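Local atomic coordinates of mandelate racemase/muconate lactonizing enzyme family protein (Bradyrhizobium sp. ORS 278, PDB entry 3TOY), a protein that belongs to the mandelate racemase/muconate lactonizing enzyme family of the enolase superfamily, whose members pair a capping domain with a modified beta/alpha barrel. Residues 310-315 with 334-339; 302-307 with 316-321. One frame throughout, in Å; residues are numbered along the deposited sequence. Where two conformers were deposited one is given.

Contact 1: 310-315 with 334-339; sequences QADAAS and TPTAHF. With P4C (O-acetaldehydyl-hexaethylene glycol), chain R.
Asp-312 and Ala-311, in the last turn of helix 300-314, meet Pro-335 and Thr-336 of the loop that leads into strand 340-342. A Schellman motif closes this helix. Ser-315 ends it with positive phi and two bonds back into the last turn, one of them from Ser-315 N to Asp-312 O at 3.1 Å. The opposing loop is folded by a type I beta turn from Thr-334 to Ala-337, which brings Pro-335 and Thr-336 up to the helix.

The contact between the segments is by van der Waals touching, and no hydrogen bond crosses it. With CG anti to the backbone N (chi1 -178°), the Asp-312 side chain crosses the proline ring at about a right angle, its CG 3.8 Å from Pro-335 CB. At the backbone of the same residue, Thr-336 CG2 lies 3.8 Å from Asp-312 CA. Thr-336 OG1 reaches the methyl CB of Ala-311 at 3.7 Å.

The polar ends are held elsewhere. Asp-312 OD2 bonds to Asn-306 ND2 of the second subunit. Arg-277 of that subunit also bonds to the carbonyl oxygens of Asp-312 and Ala-313, so this helix end is part of a subunit interface. Thr-336 OG1 bonds to the backbone oxygen of Ile-316.

Beyond the turn, the loop reaches a pocket occupied by O-acetaldehydyl-hexaethylene glycol. The His-338 ring is covered on one face by the ligand's C2 and on the opposite face by Phe-339 CD1, both offset toward the rim. Ligand O7 lies at the ring edge, in its plane. On Phe-339, the ring atom CZ comes closest to the ligand, 3.6 Å from its O10.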
ATOM      1  N   GLN A 310      20.925   7.949  -8.487  1.00 23.13           N
ATOM      2  CA  GLN A 310      19.851   7.525  -7.598  1.00 23.08           C
ATOM      3  C   GLN A 310      19.292   8.716  -6.838  1.00 25.75           C
ATOM      4  O   GLN A 310      18.083   8.858  -6.702  1.00 23.26           O
ATOM      5  CB  GLN A 310      20.363   6.529  -6.560  1.00 20.83           C
ATOM      6  CG  GLN A 310      20.821   5.172  -7.101  1.00 22.33           C
ATOM      7  CD  GLN A 310      21.169   4.244  -5.963  1.00 22.62           C
ATOM      8  OE1 GLN A 310      20.438   4.172  -4.983  1.00 24.65           O
ATOM      9  NE2 GLN A 310      22.306   3.541  -6.069  1.00 25.51           N
ATOM     10  N   ALA A 311      20.174   9.569  -6.316  1.00 21.54           N
ATOM     11  CA  ALA A 311      19.708  10.728  -5.534  1.00 20.98           C
ATOM     12  C   ALA A 311      18.921  11.719  -6.376  1.00 24.19           C
ATOM     13  O   ALA A 311      17.925  12.300  -5.912  1.00 20.99           O
ATOM     14  CB  ALA A 311      20.891  11.418  -4.800  1.00 20.69           C
ATOM     15  N   ASP A 312      19.357  11.922  -7.614  1.00 22.01           N
ATOM     16  CA  ASP A 312      18.611  12.761  -8.530  1.00 24.76           C
ATOM     17  C   ASP A 312      17.221  12.160  -8.728  1.00 25.15           C
ATOM     18  O   ASP A 312      16.217  12.869  -8.627  1.00 24.80           O
ATOM     19  CB  ASP A 312      19.345  12.870  -9.868  1.00 23.05           C
ATOM     20  CG  ASP A 312      18.639  13.778 -10.852  1.00 30.45           C
ATOM     21  OD1 ASP A 312      18.122  14.822 -10.425  1.00 34.15           O
ATOM     22  OD2 ASP A 312      18.595  13.425 -12.048  1.00 33.05           O
ATOM     23  N   ALA A 313      17.142  10.856  -8.984  1.00 21.22           N
ATOM     24  CA  ALA A 313      15.831  10.247  -9.217  1.00 19.66           C
ATOM     25  C   ALA A 313      14.909  10.359  -7.990  1.00 24.95           C
ATOM     26  O   ALA A 313      13.702  10.544  -8.130  1.00 23.07           O
ATOM     27  CB  ALA A 313      15.976   8.783  -9.601  1.00 23.39           C
ATOM     28  N   ALA A 314      15.477  10.231  -6.800  1.00 20.88           N
ATOM     29  CA  ALA A 314      14.697  10.275  -5.561  1.00 21.76           C
ATOM     30  C   ALA A 314      14.464  11.693  -5.055  1.00 23.23           C
ATOM     31  O   ALA A 314      13.788  11.862  -4.029  1.00 21.73           O
ATOM     32  CB  ALA A 314      15.383   9.473  -4.476  1.00 22.92           C
ATOM     33  N   SER A 315      15.048  12.684  -5.727  1.00 21.16           N
ATOM     34  CA  SER A 315      15.045  14.103  -5.302  1.00 24.28           C
ATOM     35  C   SER A 315      15.597  14.291  -3.881  1.00 25.43           C
ATOM     36  O   SER A 315      14.952  14.882  -3.013  1.00 25.88           O
ATOM     37  CB  SER A 315      13.656  14.751  -5.446  1.00 23.50           C
ATOM     38  OG  SER A 315      13.186  14.575  -6.777  1.00 24.22           O
ATOM     39  N   THR A 334      27.281  16.255  -9.287  1.00 25.00           N
ATOM     40  CA  THR A 334      26.216  15.556  -8.556  1.00 25.70           C
ATOM     41  C   THR A 334      24.967  16.426  -8.732  1.00 22.49           C
ATOM     42  O   THR A 334      24.949  17.575  -8.281  1.00 24.64           O
ATOM     43  CB  THR A 334      26.569  15.438  -7.070  1.00 27.53           C
ATOM     44  OG1 THR A 334      27.776  14.667  -6.929  1.00 25.99           O
ATOM     45  CG2 THR A 334      25.416  14.780  -6.227  1.00 23.90           C
ATOM     46  N   PRO A 335      23.940  15.900  -9.423  1.00 24.10           N
ATOM     47  CA  PRO A 335      22.798  16.738  -9.749  1.00 23.76           C
ATOM     48  C   PRO A 335      22.183  17.413  -8.535  1.00 23.30           C
ATOM     49  O   PRO A 335      21.791  18.583  -8.624  1.00 26.65           O
ATOM     50  CB  PRO A 335      21.802  15.760 -10.378  1.00 26.09           C
ATOM     51  CG  PRO A 335      22.691  14.720 -11.026  1.00 25.12           C
ATOM     52  CD  PRO A 335      23.824  14.555 -10.011  1.00 23.08           C
ATOM     53  N   THR A 336      22.100  16.706  -7.412  1.00 19.86           N
ATOM     54  CA  THR A 336      21.454  17.276  -6.223  1.00 22.86           C
ATOM     55  C   THR A 336      22.456  17.745  -5.176  1.00 25.19           C
ATOM     56  O   THR A 336      22.149  17.792  -3.982  1.00 24.25           O
ATOM     57  CB  THR A 336      20.450  16.284  -5.558  1.00 22.01           C
ATOM     58  OG1 THR A 336      21.124  15.096  -5.096  1.00 21.24           O
ATOM     59  CG2 THR A 336      19.364  15.892  -6.575  1.00 23.47           C
ATOM     60  N   ALA A 337      23.653  18.111  -5.616  1.00 23.92           N
ATOM     61  CA  ALA A 337      24.689  18.554  -4.681  1.00 24.90           C
ATOM     62  C   ALA A 337      24.171  19.547  -3.640  1.00 22.70           C
ATOM     63  O   ALA A 337      23.473  20.503  -3.965  1.00 24.11           O
ATOM     64  CB  ALA A 337      25.891  19.182  -5.441  1.00 22.81           C
ATOM     65  N   HIS A 338      24.576  19.343  -2.395  1.00 21.09           N
ATOM     66  CA  HIS A 338      24.060  20.132  -1.283  1.00 21.96           C
ATOM     67  C   HIS A 338      25.265  20.753  -0.560  1.00 25.66           C
ATOM     68  O   HIS A 338      25.719  21.834  -0.954  1.00 27.34           O
ATOM     69  CB  HIS A 338      23.184  19.217  -0.390  1.00 20.47           C
ATOM     70  CG  HIS A 338      22.388  19.937   0.658  1.00 24.03           C
ATOM     71  ND1 HIS A 338      21.753  19.268   1.687  1.00 23.81           N
ATOM     72  CD2 HIS A 338      22.102  21.251   0.834  1.00 28.90           C
ATOM     73  CE1 HIS A 338      21.105  20.139   2.444  1.00 29.63           C
ATOM     74  NE2 HIS A 338      21.304  21.352   1.953  1.00 26.66           N
ATOM     75  N   PHE A 339      25.799  20.094   0.456  1.00 23.97           N
ATOM     76  CA  PHE A 339      26.962  20.637   1.213  1.00 23.13           C
ATOM     77  C   PHE A 339      28.207  19.752   1.124  1.00 29.08           C
ATOM     78  O   PHE A 339      28.106  18.534   1.017  1.00 24.85           O
ATOM     79  CB  PHE A 339      26.629  20.739   2.698  1.00 25.31           C
ATOM     80  CG  PHE A 339      25.965  22.005   3.093  1.00 29.69           C
ATOM     81  CD1 PHE A 339      24.609  22.017   3.397  1.00 27.77           C
ATOM     82  CD2 PHE A 339      26.697  23.192   3.214  1.00 27.84           C
ATOM     83  CE1 PHE A 339      23.983  23.189   3.784  1.00 25.17           C
ATOM     84  CE2 PHE A 339      26.073  24.370   3.616  1.00 30.25           C
ATOM     85  CZ  PHE A 339      24.718  24.366   3.906  1.00 28.24           C
TER
HETATM   86  O1  P4C R 363      16.924  21.511  -0.448  1.00 31.55           O
HETATM   87  C2  P4C R 363      18.354  21.564  -0.546  1.00 35.57           C
HETATM   88  C3  P4C R 363      18.803  22.744  -1.404  1.00 47.95           C
HETATM   89  O4  P4C R 363      20.158  22.487  -1.790  1.00 44.77           O
HETATM   90  C5  P4C R 363      20.756  23.531  -2.565  1.00 58.09           C
HETATM   91  C6  P4C R 363      22.222  23.734  -2.157  1.00 50.68           C
HETATM   92  O7  P4C R 363      22.267  24.542  -0.980  1.00 50.79           O
HETATM   93  C8  P4C R 363      23.552  24.696  -0.353  1.00 37.46           C
HETATM   94  C9  P4C R 363      23.729  26.176   0.028  1.00 41.58           C
HETATM   95  O10 P4C R 363      23.363  26.486   1.372  1.00 49.78           O
HETATM   96  C11 P4C R 363      22.937  27.853   1.549  1.00 46.27           C
HETATM   97  C12 P4C R 363      21.455  28.035   1.227  1.00 54.52           C
HETATM   98  O13 P4C R 363      20.733  28.620   2.319  1.00 64.11           O
HETATM   99  C14 P4C R 363      19.319  28.379   2.281  1.00 55.57           C
HETATM  100  C15 P4C R 363      18.901  27.163   3.113  1.00 60.18           C
HETATM  101  O16 P4C R 363      18.171  27.513   4.300  1.00 59.43           O
HETATM  102  C17 P4C R 363      18.201  26.500   5.319  1.00 52.14           C
HETATM  103  C18 P4C R 363      17.846  27.053   6.703  1.00 58.57           C
HETATM  104  O19 P4C R 363      19.003  27.605   7.351  1.00 59.37           O
HETATM  105  C20 P4C R 363      18.695  28.634   8.297  1.00 64.76           C
HETATM  106  C21 P4C R 363      19.935  29.475   8.607  1.00 67.92           C
HETATM  107  O22 P4C R 363      20.252  30.349   7.518  1.00 65.96           O

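Contact 2: 302-307 with 316-321; sequences TGWLNV and IPMSSH. With P4C (O-acetaldehydyl-hexaethylene glycol), chain H; ACT (acetate ion), chain F.
The Met-318 methyl sits squarely on the indole of Trp-304, a CH-pi and Met-aromatic contact inside the enolase-type C-terminal domain. Met-318 CE is 3.5 Å from the centroid of the five-membered ring, 21° off the ring normal. The sulfur stands farther off and oblique to the six-membered ring. With CG anti to the backbone N (chi1 -177°) and the chain extended beyond it, the Met-318 methyl is carried across to the indole, which comes from the opposite direction.

Two further apolar contacts join this pair. Val-307 CG1 touches Met-318 CE at 3.9 Å, their side chains crossing near a right angle. Trp-304 CH2 also meets Ser-320 CB. The carbonyl oxygen of Ser-319 lies oblique to the indole, 3.4 Å from Trp-304 CH2.

Polar bonds run to partners outside the pair. Trp-304 NE1 bonds to Thr-334 OG1, which would limit the rotation of the indole. His-321 NE2 donates an almost straight bond to an acetate oxygen (2.8 Å, 172°), while its ND1 bonds to Asp-294. On the outer side of the helix, Leu-305 O takes a weak hydrogen bond from O1 of an O-acetaldehydyl-hexaethylene glycol.

Helix 300-314 thus faces the loop through Trp-304 and Val-307. Val-307 and Met-318 also touch Ile-291 of strand 290-291, Val-307 reaches Phe-279 of helix 275-285, and Ser-320 packs on Leu-340 of strand 340-342.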
ATOM      1  N   THR A 302      33.711   5.954  -8.317  1.00 22.10           N
ATOM      2  CA  THR A 302      32.903   5.167  -9.216  1.00 22.39           C
ATOM      3  C   THR A 302      31.505   4.900  -8.577  1.00 24.87           C
ATOM      4  O   THR A 302      30.467   5.086  -9.233  1.00 26.67           O
ATOM      5  CB  THR A 302      33.615   3.839  -9.568  1.00 29.39           C
ATOM      6  OG1 THR A 302      34.839   4.148 -10.278  1.00 28.85           O
ATOM      7  CG2 THR A 302      32.733   2.969 -10.482  1.00 24.83           C
ATOM      8  N   GLY A 303      31.523   4.482  -7.318  1.00 23.24           N
ATOM      9  CA  GLY A 303      30.283   4.228  -6.539  1.00 23.44           C
ATOM     10  C   GLY A 303      29.488   5.525  -6.312  1.00 25.54           C
ATOM     11  O   GLY A 303      28.242   5.545  -6.444  1.00 23.65           O
ATOM     12  N   TRP A 304      30.185   6.612  -5.991  1.00 23.49           N
ATOM     13  CA  TRP A 304      29.537   7.924  -5.793  1.00 25.02           C
ATOM     14  C   TRP A 304      28.695   8.327  -6.987  1.00 25.35           C
ATOM     15  O   TRP A 304      27.539   8.786  -6.828  1.00 22.74           O
ATOM     16  CB  TRP A 304      30.584   9.018  -5.523  1.00 23.68           C
ATOM     17  CG  TRP A 304      30.005  10.382  -5.366  1.00 21.28           C
ATOM     18  CD1 TRP A 304      29.517  11.167  -6.341  1.00 22.58           C
ATOM     19  CD2 TRP A 304      29.841  11.105  -4.141  1.00 24.76           C
ATOM     20  NE1 TRP A 304      29.049  12.346  -5.816  1.00 26.72           N
ATOM     21  CE2 TRP A 304      29.229  12.327  -4.462  1.00 24.46           C
ATOM     22  CE3 TRP A 304      30.128  10.823  -2.804  1.00 24.96           C
ATOM     23  CZ2 TRP A 304      28.916  13.280  -3.506  1.00 22.18           C
ATOM     24  CZ3 TRP A 304      29.809  11.764  -1.853  1.00 26.58           C
ATOM     25  CH2 TRP A 304      29.225  12.987  -2.209  1.00 25.42           C
ATOM     26  N   LEU A 305      29.263   8.188  -8.192  1.00 23.56           N
ATOM     27  CA  LEU A 305      28.553   8.604  -9.404  1.00 26.00           C
ATOM     28  C   LEU A 305      27.245   7.817  -9.627  1.00 23.89           C
ATOM     29  O   LEU A 305      26.241   8.377 -10.102  1.00 25.85           O
ATOM     30  CB  LEU A 305      29.467   8.514 -10.639  1.00 22.45           C
ATOM     31  CG  LEU A 305      30.661   9.477 -10.613  1.00 26.91           C
ATOM     32  CD1 LEU A 305      31.641   9.113 -11.738  1.00 34.23           C
ATOM     33  CD2 LEU A 305      30.259  10.958 -10.698  1.00 27.75           C
ATOM     34  N   ASN A 306      27.247   6.533  -9.308  1.00 24.12           N
ATOM     35  CA  ASN A 306      26.034   5.714  -9.361  0.50 23.28           C
ATOM     36  C   ASN A 306      24.997   6.305  -8.402  1.00 22.21           C
ATOM     37  O   ASN A 306      23.837   6.548  -8.773  1.00 26.33           O
ATOM     38  CB  ASN A 306      26.374   4.283  -8.920  0.50 25.20           C
ATOM     39  CG  ASN A 306      25.215   3.280  -9.081  0.50 25.43           C
ATOM     40  OD1 ASN A 306      24.074   3.467  -8.592  0.50 24.63           O
ATOM     41  ND2 ASN A 306      25.539   2.152  -9.725  0.50 25.40           N
ATOM     42  N   VAL A 307      25.423   6.512  -7.156  1.00 21.68           N
ATOM     43  CA  VAL A 307      24.526   7.071  -6.123  1.00 22.45           C
ATOM     44  C   VAL A 307      24.024   8.487  -6.485  1.00 23.32           C
ATOM     45  O   VAL A 307      22.910   8.858  -6.154  1.00 23.14           O
ATOM     46  CB  VAL A 307      25.184   7.037  -4.700  1.00 20.34           C
ATOM     47  CG1 VAL A 307      24.303   7.766  -3.651  1.00 22.01           C
ATOM     48  CG2 VAL A 307      25.389   5.581  -4.253  1.00 23.52           C
ATOM     49  N   ILE A 316      16.782  13.732  -3.650  1.00 20.47           N
ATOM     50  CA  ILE A 316      17.421  13.754  -2.342  1.00 20.32           C
ATOM     51  C   ILE A 316      18.690  14.597  -2.431  1.00 21.44           C
ATOM     52  O   ILE A 316      19.650  14.234  -3.132  1.00 23.57           O
ATOM     53  CB  ILE A 316      17.770  12.335  -1.862  1.00 19.58           C
ATOM     54  CG1 ILE A 316      16.470  11.560  -1.596  1.00 22.10           C
ATOM     55  CG2 ILE A 316      18.624  12.381  -0.561  1.00 21.13           C
ATOM     56  CD1 ILE A 316      16.702  10.137  -1.136  1.00 25.58           C
ATOM     57  N   PRO A 317      18.691  15.747  -1.758  1.00 20.93           N
ATOM     58  CA  PRO A 317      19.923  16.539  -1.729  1.00 23.37           C
ATOM     59  C   PRO A 317      21.064  15.689  -1.185  1.00 21.92           C
ATOM     60  O   PRO A 317      20.920  15.055  -0.148  1.00 23.94           O
ATOM     61  CB  PRO A 317      19.596  17.637  -0.720  1.00 19.88           C
ATOM     62  CG  PRO A 317      18.089  17.814  -0.886  1.00 22.36           C
ATOM     63  CD  PRO A 317      17.599  16.390  -0.999  1.00 20.13           C
ATOM     64  N   MET A 318      22.204  15.741  -1.861  1.00 20.99           N
ATOM     65  CA  MET A 318      23.330  14.856  -1.558  1.00 21.02           C
ATOM     66  C   MET A 318      24.556  15.669  -1.138  1.00 21.34           C
ATOM     67  O   MET A 318      25.030  16.500  -1.903  1.00 23.22           O
ATOM     68  CB  MET A 318      23.647  14.035  -2.805  1.00 23.79           C
ATOM     69  CG  MET A 318      24.754  13.007  -2.654  1.00 25.25           C
ATOM     70  SD  MET A 318      24.562  11.828  -4.023  1.00 25.90           S
ATOM     71  CE  MET A 318      26.219  11.106  -4.169  1.00 24.65           C
ATOM     72  N   SER A 319      25.037  15.404   0.079  1.00 24.39           N
ATOM     73  CA  SER A 319      26.217  16.046   0.645  1.00 23.03           C
ATOM     74  C   SER A 319      27.341  15.013   0.755  1.00 25.83           C
ATOM     75  O   SER A 319      27.144  13.852   0.396  1.00 23.71           O
ATOM     76  CB  SER A 319      25.855  16.607   2.025  1.00 22.89           C
ATOM     77  OG  SER A 319      24.922  17.670   1.889  1.00 24.13           O
ATOM     78  N   SER A 320      28.511  15.420   1.270  1.00 23.27           N
ATOM     79  CA  SER A 320      29.590  14.479   1.489  1.00 21.49           C
ATOM     80  C   SER A 320      29.867  14.256   2.967  1.00 18.79           C
ATOM     81  O   SER A 320      29.559  15.095   3.819  1.00 25.33           O
ATOM     82  CB  SER A 320      30.870  14.969   0.775  1.00 24.95           C
ATOM     83  OG  SER A 320      31.187  16.295   1.201  1.00 26.05           O
ATOM     84  N   HIS A 321      30.449  13.095   3.265  1.00 22.25           N
ATOM     85  CA  HIS A 321      30.975  12.849   4.590  1.00 23.83           C
ATOM     86  C   HIS A 321      32.505  12.840   4.561  1.00 23.39           C
ATOM     87  O   HIS A 321      33.107  11.947   3.963  1.00 26.24           O
ATOM     88  CB  HIS A 321      30.539  11.504   5.125  1.00 25.36           C
ATOM     89  CG  HIS A 321      31.054  11.237   6.504  1.00 26.00           C
ATOM     90  ND1 HIS A 321      31.817  10.135   6.817  1.00 24.02           N
ATOM     91  CD2 HIS A 321      30.926  11.946   7.649  1.00 25.20           C
ATOM     92  CE1 HIS A 321      32.132  10.169   8.100  1.00 21.69           C
ATOM     93  NE2 HIS A 321      31.594  11.254   8.631  1.00 29.06           N
TER
HETATM   94  O1  P4C H 364      25.416  10.291 -12.685  1.00 56.69           O
HETATM   95  C2  P4C H 364      26.569  10.930 -12.117  1.00 51.92           C
HETATM   96  C3  P4C H 364      27.051  12.082 -12.997  1.00 53.42           C
HETATM   97  O4  P4C H 364      27.993  11.612 -13.967  1.00 54.66           O
HETATM   98  C5  P4C H 364      29.018  12.583 -14.242  1.00 57.00           C
HETATM   99  C6  P4C H 364      29.930  12.143 -15.386  1.00 44.51           C
HETATM  100  O7  P4C H 364      30.824  11.122 -14.948  1.00 57.08           O
HETATM  101  C8  P4C H 364      31.409  10.327 -15.986  1.00 43.06           C
HETATM  102  C9  P4C H 364      32.017   9.081 -15.341  1.00 45.45           C
HETATM  103  O10 P4C H 364      31.252   7.924 -15.697  1.00 58.09           O
HETATM  104  C11 P4C H 364      31.436   6.823 -14.807  1.00 53.54           C
HETATM  105  C12 P4C H 364      30.386   5.755 -15.108  1.00 59.08           C
HETATM  106  O13 P4C H 364      29.104   6.128 -14.587  1.00 49.44           O
HETATM  107  C14 P4C H 364      28.190   5.024 -14.593  1.00 49.63           C
HETATM  108  C15 P4C H 364      26.780   5.519 -14.278  1.00 58.50           C
HETATM  109  O16 P4C H 364      26.575   5.538 -12.863  1.00 50.93           O
HETATM  110  C   ACT F 362      31.444  11.453  12.282  1.00 40.34           C
HETATM  111  O   ACT F 362      32.046  12.017  11.334  1.00 33.82           O
HETATM  112  OXT ACT F 362      30.283  11.848  12.517  1.00 32.00           O
HETATM  113  CH3 ACT F 362      32.073  10.360  13.102  1.00 39.59           C

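How the contacts relate
Both contacts draw on helix 300-314, and their segments alternate along the chain. Contact 2 is buried, and an indole, a thioether and a valine fill it. Contact 1 lies farther from the chain centre at the helix end. It is smaller and only partly buried, and its aspartate turns to another subunit. Two probable side-chain hydrogen bonds join the contacts through the threonines of 334-339. The loops 316-321 and 334-339 run as neighbours, since backbone hydrogen bonds link Met-318 with Thr-336 and His-338, and Ser-320 with Phe-339. His-338 also packs on Pro-317 and Ser-319. Pro-317 and Ala-337 to Phe-339 line the same glycol pocket.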